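Local coordinates for putative lipoprotein (Parabacteroides distasonis, PDB 4FVS) that is of unknown function but, as a putative exported lipoprotein related to the LolA/LolB lipoprotein-trafficking proteins, probably binds lipid, at residues Cys4-Pro9 / Ile66-Gln71; Gln10-Val15 / Val35-Thr40; Gly73-Asp78 / Ile103-Pro108; Val118-Ala123 / Lys142-Ile147. All blocks are in the same frame, centred on the assembly; numbering follows the deposited sequence.

Contact 1: Cys4-Pro9 / Ile66-Gln71; sequences CTFFFP and IKAYCQ
Cys4 and Cys70 form the disulfide that ties the N-terminal loop to the end of strand 60-71, their SG atoms 2.0 Å apart and the bridge twisted to a chi3 of -83°. Cys4 reaches across because its SG lies opposite the backbone N (chi1 -172°). Beyond the bridge the loop runs back along the strand in the opposite sense, and the grip becomes aromatic. Phe6 comes in beside the disulfide: its CD1 sits 3.8 Å from Cys70 SG, an oblique sulfur-aromatic contact, while its far end, CZ, brings the ring edge to Ala68 O at 3.6 Å. The same CZ touches Ala68 CB. Phe8 meets that methyl from a direction roughly at right angles to Phe6, its CD2 3.7 Å from Ala68 CB, and its CZ meets the CG2 branch of Ile66 at 3.7 Å. Both phenylalanines thus rest on the Ala68 methyl. With a serine in place of Phe6, Cys70 SG and the Ala68 methyl would probably lose the ring that packs on them, opening a gap in a buried layer. Strand 44-54 pairs with strand 60-71 along one side and strand 74-78 along the other; Phe6 also meets the Phe75 ring edge-to-face, and Phe8 does the same with Trp16.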
loop_
_atom_site.group_PDB
_atom_site.type_symbol
_atom_site.label_atom_id
_atom_site.label_comp_id
_atom_site.label_asym_id
_atom_site.label_seq_id
_atom_site.Cartn_x
_atom_site.Cartn_y
_atom_site.Cartn_z
ATOM N N CYS A 4 -18.546 8.948 -2.343
ATOM C CA CYS A 4 -17.473 8.008 -2.015
ATOM C C CYS A 4 -16.127 8.681 -2.282
ATOM O O CYS A 4 -15.814 8.999 -3.435
ATOM C CB CYS A 4 -17.618 6.698 -2.796
ATOM S SG CYS A 4 -16.464 5.382 -2.294
ATOM N N THR A 5 -15.349 8.932 -1.200
ATOM C CA THR A 5 -13.999 9.499 -1.251
ATOM C C THR A 5 -13.054 8.404 -1.753
ATOM O O THR A 5 -13.039 7.296 -1.203
ATOM C CB THR A 5 -13.588 10.055 0.108
ATOM O OG1 THR A 5 -14.620 10.900 0.603
ATOM C CG2 THR A 5 -12.288 10.820 0.058
ATOM N N PHE A 6 -12.314 8.703 -2.834
ATOM C CA PHE A 6 -11.410 7.783 -3.497
ATOM C C PHE A 6 -9.982 8.011 -2.991
ATOM O O PHE A 6 -9.378 9.039 -3.291
ATOM C CB PHE A 6 -11.519 7.985 -5.016
ATOM C CG PHE A 6 -11.271 6.751 -5.839
ATOM C CD1 PHE A 6 -12.299 5.867 -6.114
ATOM C CD2 PHE A 6 -10.014 6.495 -6.381
ATOM C CE1 PHE A 6 -12.069 4.733 -6.892
ATOM C CE2 PHE A 6 -9.788 5.359 -7.158
ATOM C CZ PHE A 6 -10.815 4.488 -7.406
ATOM N N PHE A 7 -9.444 7.058 -2.206
ATOM C CA PHE A 7 -8.100 7.185 -1.652
ATOM C C PHE A 7 -7.058 6.578 -2.613
ATOM O O PHE A 7 -6.315 5.665 -2.247
ATOM C CB PHE A 7 -8.025 6.552 -0.256
ATOM C CG PHE A 7 -8.896 7.276 0.738
ATOM C CD1 PHE A 7 -8.533 8.527 1.221
ATOM C CD2 PHE A 7 -10.097 6.722 1.166
ATOM C CE1 PHE A 7 -9.341 9.201 2.128
ATOM C CE2 PHE A 7 -10.907 7.403 2.069
ATOM C CZ PHE A 7 -10.520 8.641 2.548
ATOM N N PHE A 8 -7.002 7.114 -3.842
ATOM C CA PHE A 8 -6.095 6.692 -4.900
ATOM C C PHE A 8 -6.237 7.628 -6.088
ATOM O O PHE A 8 -7.340 8.136 -6.267
ATOM C CB PHE A 8 -6.427 5.249 -5.300
ATOM C CG PHE A 8 -5.360 4.487 -6.053
ATOM C CD1 PHE A 8 -4.220 4.022 -5.401
ATOM C CD2 PHE A 8 -5.523 4.181 -7.397
ATOM C CE1 PHE A 8 -3.244 3.314 -6.090
ATOM C CE2 PHE A 8 -4.552 3.454 -8.080
ATOM C CZ PHE A 8 -3.423 3.019 -7.420
ATOM N N PRO A 9 -5.192 7.881 -6.931
ATOM C CA PRO A 9 -5.385 8.763 -8.095
ATOM C C PRO A 9 -6.487 8.224 -9.003
ATOM O O PRO A 9 -6.613 7.008 -9.151
ATOM C CB PRO A 9 -4.015 8.750 -8.771
ATOM C CG PRO A 9 -3.084 8.433 -7.695
ATOM C CD PRO A 9 -3.795 7.408 -6.878
ATOM N N ILE A 66 -2.493 -2.587 -10.480
ATOM C CA ILE A 66 -3.237 -2.535 -9.235
ATOM C C ILE A 66 -4.598 -1.922 -9.495
ATOM O O ILE A 66 -4.712 -0.972 -10.274
ATOM C CB ILE A 66 -2.441 -1.790 -8.122
ATOM C CG1 ILE A 66 -3.127 -1.928 -6.745
ATOM C CG2 ILE A 66 -2.146 -0.336 -8.463
ATOM C CD1 ILE A 66 -2.200 -2.167 -5.606
ATOM N N LYS A 67 -5.648 -2.515 -8.894
ATOM C CA LYS A 67 -7.024 -2.031 -9.047
ATOM C C LYS A 67 -7.512 -1.371 -7.753
ATOM O O LYS A 67 -7.139 -1.777 -6.663
ATOM C CB LYS A 67 -7.982 -3.150 -9.480
ATOM C CG LYS A 67 -8.124 -3.297 -10.984
ATOM C CD LYS A 67 -9.421 -4.018 -11.353
ATOM C CE LYS A 67 -9.749 -3.927 -12.834
ATOM N NZ LYS A 67 -11.108 -4.436 -13.150
ATOM N N ALA A 68 -8.278 -0.305 -7.900
ATOM C CA ALA A 68 -8.899 0.453 -6.816
ATOM C C ALA A 68 -10.323 0.744 -7.192
ATOM O O ALA A 68 -10.585 1.042 -8.362
ATOM C CB ALA A 68 -8.145 1.752 -6.554
ATOM N N TYR A 69 -11.260 0.644 -6.238
ATOM C CA TYR A 69 -12.653 0.928 -6.577
ATOM C C TYR A 69 -13.491 1.393 -5.388
ATOM O O TYR A 69 -13.139 1.166 -4.234
ATOM C CB TYR A 69 -13.333 -0.305 -7.224
ATOM C CG TYR A 69 -13.293 -1.546 -6.370
ATOM C CD1 TYR A 69 -14.276 -1.789 -5.414
ATOM C CD2 TYR A 69 -12.297 -2.502 -6.542
ATOM C CE1 TYR A 69 -14.247 -2.933 -4.620
ATOM C CE2 TYR A 69 -12.256 -3.651 -5.754
ATOM C CZ TYR A 69 -13.226 -3.855 -4.780
ATOM O OH TYR A 69 -13.211 -4.980 -3.985
ATOM N N CYS A 70 -14.605 2.060 -5.724
ATOM C CA CYS A 70 -15.701 2.483 -4.862
ATOM C C CYS A 70 -16.899 1.598 -5.150
ATOM O O CYS A 70 -17.263 1.420 -6.315
ATOM C CB CYS A 70 -16.049 3.956 -5.059
ATOM S SG CYS A 70 -15.228 5.078 -3.899
ATOM N N GLN A 71 -17.504 1.031 -4.111
ATOM C CA GLN A 71 -18.705 0.225 -4.235
ATOM C C GLN A 71 -19.584 0.610 -3.132
ATOM O O GLN A 71 -19.259 0.372 -1.974
ATOM C CB GLN A 71 -18.442 -1.297 -4.228
ATOM C CG GLN A 71 -17.888 -1.885 -5.525
ATOM C CD GLN A 71 -18.872 -2.789 -6.217
ATOM O OE1 GLN A 71 -20.035 -2.425 -6.448
ATOM N NE2 GLN A 71 -18.412 -3.977 -6.598
#

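Contact 2: Gln10-Val15 / Val35-Thr40; sequences QTEGTV and VDEVET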
loop_
_atom_site.group_PDB
_atom_site.type_symbol
_atom_site.label_atom_id
_atom_site.label_comp_id
_atom_site.label_asym_id
_atom_site.label_seq_id
_atom_site.Cartn_x
_atom_site.Cartn_y
_atom_site.Cartn_z
ATOM N N GLN A 10 -7.322 9.107 -9.546
ATOM C CA GLN A 10 -8.460 8.674 -10.344
ATOM C C GLN A 10 -8.533 9.405 -11.706
ATOM O O GLN A 10 -9.585 9.368 -12.355
ATOM C CB GLN A 10 -9.765 8.891 -9.539
ATOM C CG GLN A 10 -9.923 10.308 -8.961
ATOM C CD GLN A 10 -11.232 10.561 -8.258
ATOM O OE1 GLN A 10 -12.092 9.691 -8.096
ATOM N NE2 GLN A 10 -11.419 11.788 -7.830
ATOM N N THR A 11 -7.428 10.047 -12.136
ATOM C CA THR A 11 -7.380 10.751 -13.419
ATOM C C THR A 11 -6.475 9.980 -14.366
ATOM O O THR A 11 -5.331 9.705 -14.018
ATOM C CB THR A 11 -6.937 12.203 -13.241
ATOM O OG1 THR A 11 -7.861 12.859 -12.376
ATOM C CG2 THR A 11 -6.850 12.955 -14.572
ATOM N N GLU A 12 -6.993 9.641 -15.563
ATOM C CA GLU A 12 -6.282 8.877 -16.588
ATOM C C GLU A 12 -4.997 9.609 -16.999
ATOM O O GLU A 12 -5.029 10.811 -17.265
ATOM C CB GLU A 12 -7.199 8.636 -17.796
ATOM C CG GLU A 12 -6.801 7.456 -18.676
ATOM C CD GLU A 12 -7.796 7.065 -19.756
ATOM O OE1 GLU A 12 -8.962 6.753 -19.416
ATOM O OE2 GLU A 12 -7.388 7.003 -20.939
ATOM N N GLY A 13 -3.881 8.884 -16.969
ATOM C CA GLY A 13 -2.567 9.408 -17.333
ATOM C C GLY A 13 -1.755 10.023 -16.206
ATOM O O GLY A 13 -0.605 10.430 -16.425
ATOM N N THR A 14 -2.347 10.109 -14.993
ATOM C CA THR A 14 -1.672 10.657 -13.821
ATOM C C THR A 14 -0.533 9.729 -13.469
ATOM O O THR A 14 -0.705 8.512 -13.476
ATOM C CB THR A 14 -2.669 10.847 -12.676
ATOM O OG1 THR A 14 -3.592 11.860 -13.061
ATOM C CG2 THR A 14 -2.013 11.234 -11.362
ATOM N N VAL A 15 0.641 10.305 -13.219
ATOM C CA VAL A 15 1.841 9.572 -12.831
ATOM C C VAL A 15 2.274 10.018 -11.427
ATOM O O VAL A 15 2.051 11.166 -11.036
ATOM C CB VAL A 15 3.003 9.716 -13.860
ATOM C CG1 VAL A 15 2.701 8.993 -15.164
ATOM C CG2 VAL A 15 3.363 11.173 -14.115
ATOM N N VAL A 35 -2.047 5.894 -13.782
ATOM C CA VAL A 35 -3.452 5.534 -13.990
ATOM C C VAL A 35 -3.639 5.188 -15.476
ATOM O O VAL A 35 -3.513 6.065 -16.329
ATOM C CB VAL A 35 -4.435 6.637 -13.533
ATOM C CG1 VAL A 35 -5.874 6.250 -13.852
ATOM C CG2 VAL A 35 -4.268 6.945 -12.051
ATOM N N ASP A 36 -3.899 3.914 -15.771
ATOM C CA ASP A 36 -4.074 3.443 -17.134
ATOM C C ASP A 36 -5.540 3.611 -17.575
ATOM O O ASP A 36 -5.771 4.174 -18.641
ATOM C CB ASP A 36 -3.611 1.979 -17.264
ATOM C CG ASP A 36 -3.318 1.490 -18.678
ATOM O OD1 ASP A 36 -3.573 2.254 -19.650
ATOM O OD2 ASP A 36 -2.823 0.351 -18.817
ATOM N N GLU A 37 -6.519 3.150 -16.765
ATOM C CA GLU A 37 -7.945 3.262 -17.096
ATOM C C GLU A 37 -8.802 3.656 -15.881
ATOM O O GLU A 37 -8.552 3.207 -14.768
ATOM C CB GLU A 37 -8.494 1.950 -17.699
ATOM C CG GLU A 37 -8.035 1.637 -19.121
ATOM C CD GLU A 37 -8.349 2.650 -20.212
ATOM O OE1 GLU A 37 -9.451 3.250 -20.181
ATOM O OE2 GLU A 37 -7.501 2.819 -21.119
ATOM N N VAL A 38 -9.812 4.513 -16.125
ATOM C CA VAL A 38 -10.799 4.982 -15.151
ATOM C C VAL A 38 -12.190 4.680 -15.728
ATOM O O VAL A 38 -12.469 5.034 -16.884
ATOM C CB VAL A 38 -10.633 6.484 -14.779
ATOM C CG1 VAL A 38 -11.602 6.884 -13.671
ATOM C CG2 VAL A 38 -9.211 6.805 -14.361
ATOM N N GLU A 39 -13.051 4.008 -14.942
ATOM C CA GLU A 39 -14.417 3.681 -15.363
ATOM C C GLU A 39 -15.420 4.052 -14.273
ATOM O O GLU A 39 -15.275 3.650 -13.117
ATOM C CB GLU A 39 -14.564 2.194 -15.740
ATOM C CG GLU A 39 -15.868 1.895 -16.477
ATOM C CD GLU A 39 -16.152 0.468 -16.916
ATOM O OE1 GLU A 39 -15.583 -0.479 -16.323
ATOM O OE2 GLU A 39 -16.993 0.297 -17.829
ATOM N N THR A 40 -16.442 4.819 -14.660
ATOM C CA THR A 40 -17.514 5.230 -13.768
ATOM C C THR A 40 -18.670 4.242 -13.968
ATOM O O THR A 40 -19.258 4.170 -15.046
ATOM C CB THR A 40 -17.877 6.699 -14.019
ATOM O OG1 THR A 40 -16.752 7.503 -13.661
ATOM C CG2 THR A 40 -19.083 7.154 -13.215
#
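Val35 and Val38 face a type II beta turn, Thr11 to Thr14, and the residue before it, just ahead of strand 15-22. Val35 packs on the turn itself, its CB 3.2 Å from Thr11 O and its two branches straddling that oxygen. Val38 packs on the carbonyl just before the turn: its CG2, opposite its own carbonyl carbon and beside the backbone N, lies 3.3 Å from Gln10 O. On the solvent side Glu12, extended beyond CG, runs alongside Glu37, which bends at chi2; the two side chains point the same way, their carboxylate planes 59° apart. Glu12 OE1 and Glu37 OE1 come within 3.6 Å, so these like charges probably repel unless solvent screens them. Asp36 and Glu37 form a classic beta bulge opposite Glu48 of strand 44-54. Two backbone bonds pin the turn to the strand, Gly13 N to Val35 O and Val35 N to Thr14 O. Inside the turn, Thr11 O accepts twice from one face of its plane, from Thr14 N at 3.2 Å and from Thr14 OG1 at 2.9 Å.

Contact 3: Gly73-Asp78 / Ile103-Pro108; sequences GEFFLD and INYPNP
Phe76 and Asn104 face each other as a non-hydrogen-bonded antiparallel pair, with Leu77 and Ile103 beside them as the hydrogen-bonded one. Leu77 N gives to Ile103 O and Ile103 N to Leu77 O, and Tyr105 N extends the pairing to Phe75 O at 2.9 Å. On the Phe76 face, the ring's CE2 rests 3.7 Å from Asn104 CB, and Glu74 stretches over so that its OE2 takes a hydrogen bond from Asn104 ND2 (2.9 Å). That bond is bent, 131° at the hydrogen, with the carboxylate turned 84° from the amide. On the opposite face Phe75 CD2, at the ring edge, lies 3.8 Å from Tyr105 CB, and Tyr105 CE1 rests against Leu77 CB. The Asn104 amide is positioned from outside: its OD1 accepts from Asp121 N and its ND2 also gives to Tyr119 O. A leucine for Glu74 takes its acceptor away and would probably leave the Asn104 amide less firmly fixed on that side. Strand 74-78 is flanked on its other edge by strand 60-71, where Phe76 meets Tyr69, while Ile103 packs toward Arg144 of strand 132-154.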
loop_
_atom_site.group_PDB
_atom_site.type_symbol
_atom_site.label_atom_id
_atom_site.label_comp_id
_atom_site.label_asym_id
_atom_site.label_seq_id
_atom_site.Cartn_x
_atom_site.Cartn_y
_atom_site.Cartn_z
ATOM N N GLY A 73 -20.435 3.488 -1.590
ATOM C CA GLY A 73 -19.941 4.373 -0.549
ATOM C C GLY A 73 -18.676 3.981 0.172
ATOM O O GLY A 73 -18.191 4.769 0.984
ATOM N N GLU A 74 -18.109 2.792 -0.126
ATOM C CA GLU A 74 -16.885 2.296 0.518
ATOM C C GLU A 74 -15.787 2.130 -0.506
ATOM O O GLU A 74 -16.049 1.667 -1.622
ATOM C CB GLU A 74 -17.146 0.966 1.256
ATOM C CG GLU A 74 -16.062 0.572 2.244
ATOM C CD GLU A 74 -16.441 -0.437 3.315
ATOM O OE1 GLU A 74 -17.434 -1.176 3.137
ATOM O OE2 GLU A 74 -15.746 -0.473 4.355
ATOM N N PHE A 75 -14.542 2.515 -0.114
ATOM C CA PHE A 75 -13.357 2.478 -0.961
ATOM C C PHE A 75 -12.484 1.256 -0.645
ATOM O O PHE A 75 -12.130 1.019 0.515
ATOM C CB PHE A 75 -12.530 3.775 -0.814
ATOM C CG PHE A 75 -11.242 3.744 -1.605
ATOM C CD1 PHE A 75 -11.239 4.002 -2.974
ATOM C CD2 PHE A 75 -10.042 3.378 -0.997
ATOM C CE1 PHE A 75 -10.062 3.906 -3.718
ATOM C CE2 PHE A 75 -8.864 3.296 -1.743
ATOM C CZ PHE A 75 -8.884 3.568 -3.099
ATOM N N PHE A 76 -12.062 0.541 -1.705
ATOM C CA PHE A 76 -11.210 -0.652 -1.613
ATOM C C PHE A 76 -9.983 -0.555 -2.517
ATOM O O PHE A 76 -10.031 0.028 -3.592
ATOM C CB PHE A 76 -12.009 -1.908 -1.978
ATOM C CG PHE A 76 -13.264 -2.119 -1.158
ATOM C CD1 PHE A 76 -14.459 -1.497 -1.511
ATOM C CD2 PHE A 76 -13.254 -2.948 -0.042
ATOM C CE1 PHE A 76 -15.603 -1.677 -0.744
ATOM C CE2 PHE A 76 -14.399 -3.129 0.718
ATOM C CZ PHE A 76 -15.567 -2.493 0.363
ATOM N N LEU A 77 -8.897 -1.166 -2.085
ATOM C CA LEU A 77 -7.635 -1.197 -2.815
ATOM C C LEU A 77 -6.984 -2.573 -2.646
ATOM O O LEU A 77 -7.107 -3.158 -1.565
ATOM C CB LEU A 77 -6.737 -0.078 -2.257
ATOM C CG LEU A 77 -5.351 0.149 -2.870
ATOM C CD1 LEU A 77 -5.440 0.572 -4.342
ATOM C CD2 LEU A 77 -4.613 1.202 -2.096
ATOM N N ASP A 78 -6.285 -3.088 -3.691
ATOM C CA ASP A 78 -5.595 -4.375 -3.585
ATOM C C ASP A 78 -4.571 -4.298 -2.439
ATOM O O ASP A 78 -3.763 -3.355 -2.385
ATOM C CB ASP A 78 -4.933 -4.787 -4.919
ATOM C CG ASP A 78 -4.764 -6.297 -5.116
ATOM O OD1 ASP A 78 -4.552 -7.017 -4.102
ATOM O OD2 ASP A 78 -4.794 -6.751 -6.285
ATOM N N ILE A 103 -8.909 -4.849 0.253
ATOM C CA ILE A 103 -9.233 -4.395 1.605
ATOM C C ILE A 103 -9.752 -2.953 1.576
ATOM O O ILE A 103 -9.323 -2.155 0.740
ATOM C CB ILE A 103 -8.029 -4.539 2.557
ATOM C CG1 ILE A 103 -6.772 -3.794 2.008
ATOM C CG2 ILE A 103 -7.763 -6.032 2.835
ATOM C CD1 ILE A 103 -5.569 -3.604 2.996
ATOM N N ASN A 104 -10.673 -2.624 2.489
ATOM C CA ASN A 104 -11.239 -1.280 2.581
ATOM C C ASN A 104 -10.272 -0.309 3.242
ATOM O O ASN A 104 -9.406 -0.719 4.033
ATOM C CB ASN A 104 -12.550 -1.276 3.358
ATOM C CG ASN A 104 -12.417 -1.500 4.849
ATOM O OD1 ASN A 104 -11.619 -2.294 5.320
ATOM N ND2 ASN A 104 -13.213 -0.814 5.633
ATOM N N TYR A 105 -10.459 0.991 2.923
ATOM C CA TYR A 105 -9.759 2.109 3.503
ATOM C C TYR A 105 -10.831 3.068 3.989
ATOM O O TYR A 105 -11.504 3.718 3.187
ATOM C CB TYR A 105 -8.745 2.739 2.522
ATOM C CG TYR A 105 -7.467 1.936 2.414
ATOM C CD1 TYR A 105 -7.396 0.801 1.605
ATOM C CD2 TYR A 105 -6.340 2.283 3.146
ATOM C CE1 TYR A 105 -6.235 0.032 1.530
ATOM C CE2 TYR A 105 -5.171 1.518 3.085
ATOM C CZ TYR A 105 -5.125 0.392 2.275
ATOM O OH TYR A 105 -3.973 -0.352 2.180
ATOM N N PRO A 106 -11.087 3.091 5.308
ATOM C CA PRO A 106 -12.133 3.977 5.840
ATOM C C PRO A 106 -11.814 5.461 5.617
ATOM O O PRO A 106 -10.657 5.842 5.529
ATOM C CB PRO A 106 -12.157 3.635 7.338
ATOM C CG PRO A 106 -11.514 2.292 7.445
ATOM C CD PRO A 106 -10.440 2.328 6.392
ATOM N N ASN A 107 -12.857 6.278 5.461
ATOM C CA ASN A 107 -12.813 7.720 5.251
ATOM C C ASN A 107 -13.112 8.429 6.575
ATOM O O ASN A 107 -14.267 8.460 7.015
ATOM C CB ASN A 107 -13.817 8.126 4.161
ATOM C CG ASN A 107 -13.974 9.612 3.912
ATOM O OD1 ASN A 107 -13.114 10.441 4.256
ATOM N ND2 ASN A 107 -15.069 9.962 3.247
ATOM N N PRO A 108 -12.095 9.032 7.212
ATOM C CA PRO A 108 -12.329 9.682 8.513
ATOM C C PRO A 108 -12.952 11.067 8.406
ATOM O O PRO A 108 -13.319 11.660 9.438
ATOM C CB PRO A 108 -10.936 9.777 9.095
ATOM C CG PRO A 108 -10.067 9.908 7.894
ATOM C CD PRO A 108 -10.673 9.084 6.823
#

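Contact 4: Val118-Ala123 / Lys142-Ile147; sequences VYFDEA and KDREFI
Phe120 and Arg144 each swing CG to the side opposite the carbonyl carbon, Phe120 with chi1 -71°, which lays the ring against the start of the arginine chain; Arg144 then folds at chi3 (67°) and brings its guanidinium back to the loop. Their CB atoms touch at 3.6 Å. Phe120 CD2 stands over the centre of the guanidinium, 3.6 Å from Arg144 CZ, with ring and guanidinium planes 77° apart, so the phenyl rim meets the flat face of the charged group. The far end of the ring reaches along the strand, CZ lying 3.5 Å from Phe146 N, and one ring face covers the peptide joining Arg144 to Glu145. Arg144 NH1 donates to Asp121 O at 3.0 Å, in the carbonyl plane and on a lone pair, which fixes the guanidinium edge-on to the Asp121 carbonyl. The other terminal nitrogen, NH2, binds Asn104 O, and Tyr105 adds a cation-pi contact, so this buried charge is held from several sides. Farther out, Val118 CG1 packs on Phe146 CB at 4.0 Å, and Glu122 OE2 lies against Lys142 CB. Segment 118-123 runs beside strand 132-154 in a roughly antiparallel sense, held through side chains until strand 123-129 pairs with that strand, as suits the strongly curved antiparallel architecture of the LolA/LolB clan.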
loop_
_atom_site.group_PDB
_atom_site.type_symbol
_atom_site.label_atom_id
_atom_site.label_comp_id
_atom_site.label_asym_id
_atom_site.label_seq_id
_atom_site.Cartn_x
_atom_site.Cartn_y
_atom_site.Cartn_z
ATOM N N VAL A 118 -14.810 1.507 13.977
ATOM C CA VAL A 118 -14.492 1.498 12.572
ATOM C C VAL A 118 -13.961 0.102 12.222
ATOM O O VAL A 118 -13.013 -0.415 12.851
ATOM C CB VAL A 118 -13.564 2.674 12.163
ATOM C CG1 VAL A 118 -12.314 2.773 13.030
ATOM C CG2 VAL A 118 -13.226 2.633 10.691
ATOM N N TYR A 119 -14.662 -0.518 11.240
ATOM C CA TYR A 119 -14.363 -1.858 10.716
ATOM C C TYR A 119 -13.274 -1.814 9.645
ATOM O O TYR A 119 -13.330 -0.992 8.728
ATOM C CB TYR A 119 -15.625 -2.548 10.140
ATOM C CG TYR A 119 -15.359 -3.955 9.635
ATOM C CD1 TYR A 119 -15.386 -5.053 10.502
ATOM C CD2 TYR A 119 -15.039 -4.190 8.295
ATOM C CE1 TYR A 119 -15.081 -6.342 10.049
ATOM C CE2 TYR A 119 -14.740 -5.477 7.834
ATOM C CZ TYR A 119 -14.766 -6.546 8.712
ATOM O OH TYR A 119 -14.470 -7.797 8.237
ATOM N N PHE A 120 -12.322 -2.743 9.744
ATOM C CA PHE A 120 -11.230 -2.900 8.781
ATOM C C PHE A 120 -11.155 -4.314 8.286
ATOM O O PHE A 120 -11.148 -5.230 9.095
ATOM C CB PHE A 120 -9.871 -2.538 9.400
ATOM C CG PHE A 120 -9.596 -1.096 9.704
ATOM C CD1 PHE A 120 -9.928 -0.557 10.935
ATOM C CD2 PHE A 120 -8.916 -0.296 8.793
ATOM C CE1 PHE A 120 -9.628 0.773 11.240
ATOM C CE2 PHE A 120 -8.608 1.034 9.100
ATOM C CZ PHE A 120 -8.987 1.564 10.318
ATOM N N ASP A 121 -11.045 -4.502 6.975
ATOM C CA ASP A 121 -10.850 -5.824 6.409
ATOM C C ASP A 121 -9.464 -6.329 6.744
ATOM O O ASP A 121 -8.552 -5.521 6.823
ATOM C CB ASP A 121 -11.002 -5.764 4.879
ATOM C CG ASP A 121 -12.378 -5.481 4.345
ATOM O OD1 ASP A 121 -13.359 -6.020 4.907
ATOM O OD2 ASP A 121 -12.470 -4.837 3.295
ATOM N N GLU A 122 -9.277 -7.626 6.903
ATOM C CA GLU A 122 -7.939 -8.181 7.081
ATOM C C GLU A 122 -7.414 -8.697 5.757
ATOM O O GLU A 122 -8.190 -9.055 4.858
ATOM C CB GLU A 122 -7.914 -9.308 8.107
ATOM C CG GLU A 122 -8.024 -8.804 9.526
ATOM C CD GLU A 122 -7.910 -9.871 10.594
ATOM O OE1 GLU A 122 -7.993 -11.081 10.264
ATOM O OE2 GLU A 122 -7.734 -9.478 11.770
ATOM N N ALA A 123 -6.111 -8.859 5.683
ATOM C CA ALA A 123 -5.464 -9.411 4.512
ATOM C C ALA A 123 -4.554 -10.559 4.909
ATOM O O ALA A 123 -3.864 -10.496 5.921
ATOM C CB ALA A 123 -4.666 -8.321 3.809
ATOM N N LYS A 142 -3.196 -7.797 9.773
ATOM C CA LYS A 142 -4.340 -7.896 10.675
ATOM C C LYS A 142 -4.310 -6.787 11.730
ATOM O O LYS A 142 -3.386 -5.985 11.749
ATOM C CB LYS A 142 -4.327 -9.300 11.355
ATOM C CG LYS A 142 -2.992 -9.648 12.024
ATOM C CD LYS A 142 -2.838 -11.119 12.294
ATOM C CE LYS A 142 -1.426 -11.416 12.764
ATOM N NZ LYS A 142 -1.150 -12.873 12.829
ATOM N N ASP A 143 -5.334 -6.754 12.610
ATOM C CA ASP A 143 -5.489 -5.807 13.716
ATOM C C ASP A 143 -5.294 -4.365 13.235
ATOM O O ASP A 143 -4.600 -3.578 13.882
ATOM C CB ASP A 143 -4.510 -6.164 14.838
ATOM C CG ASP A 143 -4.522 -7.624 15.274
ATOM O OD1 ASP A 143 -5.616 -8.136 15.627
ATOM O OD2 ASP A 143 -3.433 -8.235 15.326
ATOM N N ARG A 144 -5.917 -4.022 12.095
ATOM C CA ARG A 144 -5.837 -2.688 11.509
ATOM C C ARG A 144 -6.617 -1.723 12.363
ATOM O O ARG A 144 -7.740 -2.044 12.740
ATOM C CB ARG A 144 -6.359 -2.679 10.058
ATOM C CG ARG A 144 -5.604 -3.600 9.101
ATOM C CD ARG A 144 -6.256 -3.663 7.732
ATOM N NE ARG A 144 -6.194 -2.411 6.961
ATOM C CZ ARG A 144 -7.153 -1.991 6.143
ATOM N NH1 ARG A 144 -8.262 -2.697 5.997
ATOM N NH2 ARG A 144 -7.020 -0.851 5.484
ATOM N N GLU A 145 -6.036 -0.574 12.711
ATOM C CA GLU A 145 -6.745 0.410 13.530
ATOM C C GLU A 145 -6.469 1.835 13.055
ATOM O O GLU A 145 -5.403 2.120 12.560
ATOM C CB GLU A 145 -6.423 0.283 15.032
ATOM C CG GLU A 145 -4.970 0.478 15.418
ATOM C CD GLU A 145 -4.725 0.576 16.910
ATOM O OE1 GLU A 145 -5.317 1.469 17.562
ATOM O OE2 GLU A 145 -3.879 -0.199 17.409
ATOM N N PHE A 146 -7.450 2.716 13.204
ATOM C CA PHE A 146 -7.366 4.129 12.891
ATOM C C PHE A 146 -6.705 4.850 14.060
ATOM O O PHE A 146 -7.164 4.719 15.207
ATOM C CB PHE A 146 -8.778 4.691 12.614
ATOM C CG PHE A 146 -8.814 6.184 12.404
ATOM C CD1 PHE A 146 -8.349 6.745 11.216
ATOM C CD2 PHE A 146 -9.229 7.034 13.422
ATOM C CE1 PHE A 146 -8.353 8.127 11.028
ATOM C CE2 PHE A 146 -9.221 8.419 13.243
ATOM C CZ PHE A 146 -8.800 8.955 12.039
ATOM N N ILE A 147 -5.648 5.637 13.764
ATOM C CA ILE A 147 -4.906 6.367 14.790
ATOM C C ILE A 147 -5.458 7.799 14.918
ATOM O O ILE A 147 -6.030 8.153 15.955
ATOM C CB ILE A 147 -3.379 6.343 14.484
ATOM C CG1 ILE A 147 -2.851 4.899 14.289
ATOM C CG2 ILE A 147 -2.583 7.099 15.549
ATOM C CD1 ILE A 147 -3.240 3.857 15.470
#

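The chain closes contact 2 inside the loop that contact 1 closes, then contact 3 and contact 4 in turn. Contacts 1 and 3 have centres about 7 Å apart and share the neighbouring strands 60-71 and 74-78, joined by a probable backbone bond from Phe76 to Tyr69. Centre to centre, contact 2 lies about 11 Å from contact 1, touching it through Pro9, and contact 4 about 11 Å from contact 3, tied to it through Asn104, and about 27 Å from contact 2. The four thus run from strand 27-41 round to strand 132-154, segments 4-9, 10-15 and 118-123 being loops packed beside strands, consistent with a curved shell able to enclose a lipid.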